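Long-range contacts in 4-hydroxy-tetrahydrodipicolinate synthase (PDB 1O5K), which probably catalyses the condensation of pyruvate with aspartate beta-semialdehyde to 4-hydroxy-tetrahydrodipicolinate, a step of lysine biosynthesis: residues G18-T23 and G216-V221; L43-N48 and A225-V230; Y132-T137 and L166-G171. All blocks are in the same frame, centred on the assembly; numbering follows the deposited sequence.

Interaction 1: residues G18-T23 and G216-V221; sequences GTAIVT and GVISVV
Gly18 and Ile218 face each other across two parallel strands, and the contact is carried mainly by their backbones. Gly18 bonds to the residues flanking Ile218: its N donates to Val217 O at 2.9 Å in an almost straight bond (178°), while its carbonyl oxygen accepts Ser219 N at 2.8 Å. The same oxygen also receives a CA-H...O contact from Ile218 CA at 3.1 Å. One step on, Ala20 N donates to Ser219 O, again at 2.8 Å. The side chains add little apart from Ala20 CB resting on Ile218 CG2 at 4.1 Å; CG2, the branch lying anti to the backbone N while CG1 takes the place beside it (chi1 -67°), is the one turned to this small methyl. Glycine suits position 18, where a beta carbon would come up against Ile218 CG1 and Val217 O.

Beyond this shell, Thr19 and Ser219 occupy the other face of the sheet. Ser219 OG is bonded to Asp203 and to the backbone of Ser222, and Thr19 OG1 to Ser222 and Gln42, so both buried hydroxyls are satisfied. On the Ile218 face, Ala20 lies close to Thr56; Ile218 and Thr56 are both predicted to bind pyruvate.

Pairing the first strand with the last closes the (beta/alpha)8 barrel. Because the ladder uses main-chain groups, the pairing depends little on side-chain identity, and Ile218 can face the predicted pyruvate site while Thr19 and Ser219 bond on the other face.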
# COMPACT_ATOMS: atom_id res chain seq x y z
N GLY A 18 27.36 -5.73 12.21
CA GLY A 18 28.18 -4.92 11.34
C GLY A 18 27.60 -3.53 11.34
O GLY A 18 26.45 -3.34 10.99
N THR A 19 28.38 -2.55 11.81
CA THR A 19 27.86 -1.17 11.89
C THR A 19 27.93 -0.45 10.57
O THR A 19 28.96 -0.38 9.99
CB THR A 19 28.64 -0.40 12.91
OG1 THR A 19 28.38 -0.98 14.23
CG2 THR A 19 28.18 1.05 13.03
N ALA A 20 26.80 0.10 10.13
CA ALA A 20 26.77 0.94 8.92
C ALA A 20 27.12 2.33 9.44
O ALA A 20 26.28 3.09 9.90
CB ALA A 20 25.41 0.90 8.29
N ILE A 21 28.39 2.64 9.38
CA ILE A 21 28.94 3.78 10.15
C ILE A 21 28.70 5.07 9.36
O ILE A 21 28.72 5.08 8.13
CB ILE A 21 30.41 3.54 10.49
CG1 ILE A 21 30.87 4.54 11.57
CG2 ILE A 21 31.31 3.58 9.23
CD1 ILE A 21 32.18 4.21 12.23
N VAL A 22 28.33 6.13 10.09
CA VAL A 22 28.21 7.47 9.52
C VAL A 22 29.56 8.02 9.02
O VAL A 22 30.62 7.55 9.39
CB VAL A 22 27.60 8.50 10.50
CG1 VAL A 22 26.22 8.09 11.02
CG2 VAL A 22 28.55 8.76 11.65
N THR A 23 29.47 8.98 8.10
CA THR A 23 30.57 9.74 7.60
C THR A 23 30.49 11.14 8.25
O THR A 23 29.71 11.96 7.81
CB THR A 23 30.49 9.83 6.05
OG1 THR A 23 30.54 8.50 5.48
CG2 THR A 23 31.72 10.53 5.52
N GLY A 216 22.62 -12.07 11.65
CA GLY A 216 22.88 -10.85 12.34
C GLY A 216 22.28 -9.65 11.65
O GLY A 216 21.19 -9.71 11.06
N VAL A 217 22.99 -8.54 11.73
CA VAL A 217 22.47 -7.25 11.31
C VAL A 217 23.56 -6.31 10.84
O VAL A 217 24.65 -6.29 11.39
CB VAL A 217 21.64 -6.55 12.41
CG1 VAL A 217 22.46 -6.39 13.71
CG2 VAL A 217 21.04 -5.19 11.95
N ILE A 218 23.27 -5.60 9.75
CA ILE A 218 24.07 -4.47 9.33
C ILE A 218 23.25 -3.25 9.80
O ILE A 218 22.18 -2.93 9.26
CB ILE A 218 24.39 -4.48 7.84
CG1 ILE A 218 25.33 -5.66 7.52
CG2 ILE A 218 25.04 -3.11 7.49
CD1 ILE A 218 25.50 -5.97 6.01
N SER A 219 23.76 -2.66 10.89
CA SER A 219 22.99 -1.83 11.81
C SER A 219 23.24 -0.35 11.69
O SER A 219 24.34 0.10 11.51
CB SER A 219 23.35 -2.24 13.25
OG SER A 219 22.62 -1.50 14.22
N VAL A 220 22.18 0.40 11.91
CA VAL A 220 22.29 1.88 12.12
C VAL A 220 22.41 2.18 13.64
O VAL A 220 23.24 2.98 14.11
CB VAL A 220 21.07 2.52 11.58
CG1 VAL A 220 20.97 4.00 11.97
CG2 VAL A 220 21.04 2.39 10.02
N VAL A 221 21.55 1.53 14.42
CA VAL A 221 21.51 1.72 15.87
C VAL A 221 22.85 1.47 16.55
O VAL A 221 23.14 2.11 17.56
CB VAL A 221 20.41 0.80 16.55
CG1 VAL A 221 20.45 1.00 18.03
CG2 VAL A 221 18.99 1.12 16.06

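Interaction 2: residues L43-N48 and A225-V230; sequences LENGVN and APKQMV
Asn45, Val47, Pro226 and Val230 form a partly buried van der Waals packing contact in the outer layer of the barrel, where the loop leaving helix 32-44 meets the first turn of helix 226-237. Pro226 is the central piece. Its ring atom CG lies 3.6 Å from Asn45 CB, and its CB meets Val47 CG2 at 3.7 Å, so the proline packs against both. Proline suits the first turn of a helix, where its lack of an N-H costs no helical bond; Ala225 before it holds the N-cap position.

The amide of Asn45 passes close to Pro226 CG and on to the next residue, with OD1 3.7 Å from Lys227 CB. It is carried there because CG stands anti to the carbonyl carbon (chi1 -75°). A Val230 methyl packs on the loop backbone as well as on a side chain: CG2 sits 3.6 Å from Gly46 O, near Asn45 O too, and 4.1 Å from Val47 CG2. Gly46 turns the loop with a positive phi of 85°, which favours glycine, and a beta carbon there would come up against Val230 CG1.

The ND2 of Asn45 is bonded within its own helix, to Tyr41 O, while OD1 meets only the aliphatic part of Lys227 across the contact. What joins the two segments is therefore van der Waals packing, dependent on complementary shape rather than on bonds with a fixed direction.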
# COMPACT_ATOMS: atom_id res chain seq x y z
N LEU A 43 34.80 -0.67 17.95
CA LEU A 43 35.77 -1.73 18.16
C LEU A 43 35.76 -2.15 19.61
O LEU A 43 35.79 -3.34 19.92
CB LEU A 43 37.17 -1.28 17.79
CG LEU A 43 37.45 -1.26 16.27
CD1 LEU A 43 38.74 -0.50 15.99
CD2 LEU A 43 37.47 -2.67 15.67
N GLU A 44 35.68 -1.16 20.49
CA GLU A 44 35.75 -1.40 21.93
C GLU A 44 34.50 -2.09 22.48
O GLU A 44 34.53 -2.68 23.55
CB GLU A 44 35.98 -0.09 22.68
N ASN A 45 33.41 -1.98 21.76
CA ASN A 45 32.12 -2.57 22.15
C ASN A 45 31.73 -3.84 21.42
O ASN A 45 30.56 -4.26 21.47
CB ASN A 45 31.06 -1.49 22.08
CG ASN A 45 31.17 -0.54 23.23
OD1 ASN A 45 30.94 -0.94 24.38
ND2 ASN A 45 31.65 0.69 22.97
N GLY A 46 32.69 -4.47 20.73
CA GLY A 46 32.46 -5.84 20.23
C GLY A 46 31.76 -6.02 18.91
O GLY A 46 31.34 -7.13 18.56
N VAL A 47 31.63 -4.94 18.15
CA VAL A 47 31.09 -5.01 16.80
C VAL A 47 31.97 -5.90 15.93
O VAL A 47 33.19 -5.92 16.08
CB VAL A 47 30.90 -3.54 16.30
CG1 VAL A 47 30.82 -3.39 14.84
CG2 VAL A 47 29.66 -2.96 16.98
N ASN A 48 31.35 -6.64 15.01
CA ASN A 48 32.03 -7.67 14.28
C ASN A 48 32.40 -7.32 12.83
O ASN A 48 33.09 -8.07 12.21
CB ASN A 48 31.23 -8.97 14.33
CG ASN A 48 31.57 -9.77 15.63
OD1 ASN A 48 32.64 -9.58 16.19
ND2 ASN A 48 30.68 -10.58 16.09
N ALA A 225 24.60 2.60 20.02
CA ALA A 225 24.47 1.57 21.03
C ALA A 225 25.06 0.23 20.57
O ALA A 225 24.34 -0.77 20.47
CB ALA A 225 22.98 1.40 21.32
N PRO A 226 26.36 0.21 20.30
CA PRO A 226 27.00 -0.99 19.77
C PRO A 226 26.92 -2.17 20.72
O PRO A 226 26.63 -3.27 20.28
CB PRO A 226 28.45 -0.54 19.53
CG PRO A 226 28.64 0.60 20.46
CD PRO A 226 27.32 1.32 20.42
N LYS A 227 27.18 -1.96 22.00
CA LYS A 227 27.18 -3.09 22.94
C LYS A 227 25.83 -3.75 23.03
O LYS A 227 25.77 -4.98 23.11
CB LYS A 227 27.60 -2.61 24.32
CG LYS A 227 27.58 -3.65 25.45
CD LYS A 227 28.20 -2.97 26.68
CE LYS A 227 27.58 -3.41 27.98
NZ LYS A 227 28.09 -2.56 29.11
N GLN A 228 24.78 -2.94 23.00
CA GLN A 228 23.40 -3.45 23.11
C GLN A 228 23.00 -4.24 21.88
O GLN A 228 22.41 -5.35 21.99
CB GLN A 228 22.42 -2.29 23.40
CG GLN A 228 22.65 -1.66 24.75
CD GLN A 228 23.94 -0.82 24.89
OE1 GLN A 228 24.39 -0.14 23.95
NE2 GLN A 228 24.52 -0.86 26.09
N MET A 229 23.33 -3.73 20.69
CA MET A 229 23.06 -4.54 19.48
C MET A 229 23.87 -5.82 19.43
O MET A 229 23.39 -6.88 19.02
CB MET A 229 23.33 -3.73 18.21
CG MET A 229 22.35 -2.64 17.98
SD MET A 229 20.60 -3.26 17.75
CE MET A 229 20.60 -4.13 16.25
N VAL A 230 25.10 -5.76 19.91
CA VAL A 230 25.93 -6.97 19.98
C VAL A 230 25.30 -7.98 20.92
O VAL A 230 25.29 -9.15 20.61
CB VAL A 230 27.37 -6.61 20.43
CG1 VAL A 230 28.18 -7.83 20.82
CG2 VAL A 230 28.06 -5.90 19.32

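Interaction 3: residues Y132-T137 and L166-G171; sequences YISERT and LKNVVG
The carboxamide of Asn168 reaches across to the turn that ends with Thr137, giving ND2 to Thr137 O at 2.8 Å. The bond is bent (132° at the hydrogen): the oxygen is tilted out of the amide plane, and the donor approaches from above the carbonyl plane. Thr137 CG2 packs near the same nitrogen, at 3.5 Å. With an alanine here in place of Asn168, Thr137 O would probably be left without the ND2 donor, and the two turns without their only direct hydrogen bond.

On the far side of the turn the Arg136 guanidinium and the Tyr132 ring overlap. The guanidinium lies with one face over Tyr132 CE1, and its NE is above the tyrosine ring toward the rim. At its edge, NH1 meets a lone pair of Tyr132 O at 3.1 Å, in the plane of that carbonyl. NH1 also makes a salt bridge to Glu135 OE1 at 3.3 Å, whose hydrogen bond is weak. These contacts hold the guanidinium near Tyr132.

Nearer the centre of the contact, Ser134 OG, anti to its backbone nitrogen (chi1 165°), reaches Asn168 CB at 3.3 Å and Leu166 CB at 3.6 Å. Serine is small enough for the two turns to come close.

Both segments contain type I turns, Ser134 to Thr137 at the C-terminal side of helix 123-134 and Leu166 to Val169 leading into strand 169-171. Strand 141-144 runs beside them: Ser134 and Asn168 both touch Ile141, and the backbones of Asn168 and Ile141 are also hydrogen-bonded. Leu166 packs back on Tyr130 and Lys131 of helix 123-134, whereas Tyr132 and Arg136 face helix 93-106.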
# COMPACT_ATOMS: atom_id res chain seq x y z
N TYR A 132 27.76 -9.96 -13.69
CA TYR A 132 28.78 -9.16 -14.35
C TYR A 132 29.85 -8.75 -13.36
O TYR A 132 31.05 -8.90 -13.62
CB TYR A 132 28.19 -7.91 -14.98
CG TYR A 132 29.18 -7.09 -15.81
CD1 TYR A 132 29.44 -7.42 -17.14
CD2 TYR A 132 29.83 -5.99 -15.26
CE1 TYR A 132 30.34 -6.66 -17.91
CE2 TYR A 132 30.74 -5.25 -16.01
CZ TYR A 132 30.97 -5.58 -17.33
OH TYR A 132 31.85 -4.85 -18.08
N ILE A 133 29.42 -8.24 -12.22
CA ILE A 133 30.37 -7.79 -11.20
C ILE A 133 31.16 -8.94 -10.56
O ILE A 133 32.40 -8.91 -10.47
CB ILE A 133 29.62 -6.98 -10.13
CG1 ILE A 133 28.91 -5.77 -10.79
CG2 ILE A 133 30.56 -6.53 -9.09
CD1 ILE A 133 27.77 -5.17 -9.95
N SER A 134 30.43 -9.98 -10.20
CA SER A 134 30.99 -11.19 -9.57
C SER A 134 32.10 -11.79 -10.44
O SER A 134 33.11 -12.23 -9.92
CB SER A 134 29.84 -12.19 -9.31
OG SER A 134 30.29 -13.51 -9.02
N GLU A 135 31.89 -11.83 -11.75
CA GLU A 135 32.84 -12.49 -12.68
C GLU A 135 34.11 -11.66 -12.84
O GLU A 135 35.07 -12.11 -13.44
CB GLU A 135 32.21 -12.73 -14.05
CG GLU A 135 31.01 -13.67 -14.01
CD GLU A 135 30.32 -13.84 -15.37
OE1 GLU A 135 30.34 -12.88 -16.23
OE2 GLU A 135 29.70 -14.92 -15.56
N ARG A 136 34.12 -10.45 -12.28
CA ARG A 136 35.18 -9.49 -12.52
C ARG A 136 35.89 -8.97 -11.27
O ARG A 136 36.66 -8.04 -11.36
CB ARG A 136 34.63 -8.34 -13.35
CG ARG A 136 34.44 -8.73 -14.78
CD ARG A 136 33.57 -7.75 -15.63
NE ARG A 136 33.39 -8.29 -16.99
CZ ARG A 136 32.53 -9.26 -17.33
NH1 ARG A 136 31.74 -9.86 -16.45
NH2 ARG A 136 32.46 -9.64 -18.60
N THR A 137 35.65 -9.58 -10.12
CA THR A 137 36.33 -9.18 -8.89
C THR A 137 36.59 -10.43 -8.10
O THR A 137 35.86 -11.43 -8.22
CB THR A 137 35.51 -8.15 -8.05
OG1 THR A 137 36.17 -7.91 -6.80
CG2 THR A 137 34.13 -8.66 -7.63
N LEU A 166 26.67 -17.55 -8.07
CA LEU A 166 27.74 -16.55 -8.08
C LEU A 166 28.54 -16.71 -6.81
O LEU A 166 28.14 -16.25 -5.76
CB LEU A 166 27.14 -15.15 -8.20
CG LEU A 166 26.12 -14.98 -9.34
CD1 LEU A 166 25.56 -13.54 -9.28
CD2 LEU A 166 26.74 -15.35 -10.71
N LYS A 167 29.68 -17.39 -6.91
CA LYS A 167 30.37 -17.91 -5.71
C LYS A 167 30.93 -16.81 -4.82
O LYS A 167 31.05 -16.96 -3.60
CB LYS A 167 31.47 -18.89 -6.12
CG LYS A 167 30.95 -20.16 -6.83
CD LYS A 167 29.60 -20.70 -6.30
CE LYS A 167 29.06 -21.79 -7.23
NZ LYS A 167 27.92 -22.50 -6.59
N ASN A 168 31.24 -15.72 -5.48
CA ASN A 168 31.75 -14.48 -4.95
C ASN A 168 30.69 -13.65 -4.17
O ASN A 168 31.04 -12.79 -3.39
CB ASN A 168 32.09 -13.65 -6.20
CG ASN A 168 33.47 -13.22 -6.25
OD1 ASN A 168 34.40 -14.05 -6.08
ND2 ASN A 168 33.68 -11.94 -6.53
N VAL A 169 29.40 -13.87 -4.44
CA VAL A 169 28.34 -13.19 -3.71
C VAL A 169 28.12 -14.06 -2.45
O VAL A 169 27.70 -15.22 -2.53
CB VAL A 169 27.06 -13.02 -4.50
CG1 VAL A 169 26.04 -12.28 -3.66
CG2 VAL A 169 27.32 -12.30 -5.85
N VAL A 170 28.47 -13.49 -1.31
CA VAL A 170 28.61 -14.26 -0.08
C VAL A 170 27.41 -14.07 0.85
O VAL A 170 27.19 -14.82 1.79
CB VAL A 170 29.90 -13.93 0.65
CG1 VAL A 170 31.10 -14.21 -0.24
CG2 VAL A 170 29.92 -12.54 1.10
N GLY A 171 26.59 -13.08 0.54
CA GLY A 171 25.43 -12.82 1.39
C GLY A 171 24.51 -11.71 0.92
O GLY A 171 24.72 -11.13 -0.15

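Interaction 1 is the core contact, fully buried near the centre of the chain and made of straight backbone bonds between strands. Interactions 2 and 3 lie further out and are partly buried, one held by van der Waals packing, the other by a bent side-chain-to-backbone bond between turns. Interactions 1 and 2 touch and form successive layers of one region: Thr19 OG1 meets Val47 CG1 at 3.5 Å, and Met229 CE reaches Val217 CG1 at 3.9 Å, so helix 226-237 covers the strand that precedes it. Interaction 3 reaches the same sheet at strand 169-171, but its centre is about 23 Å from that of interaction 1, elsewhere around the barrel.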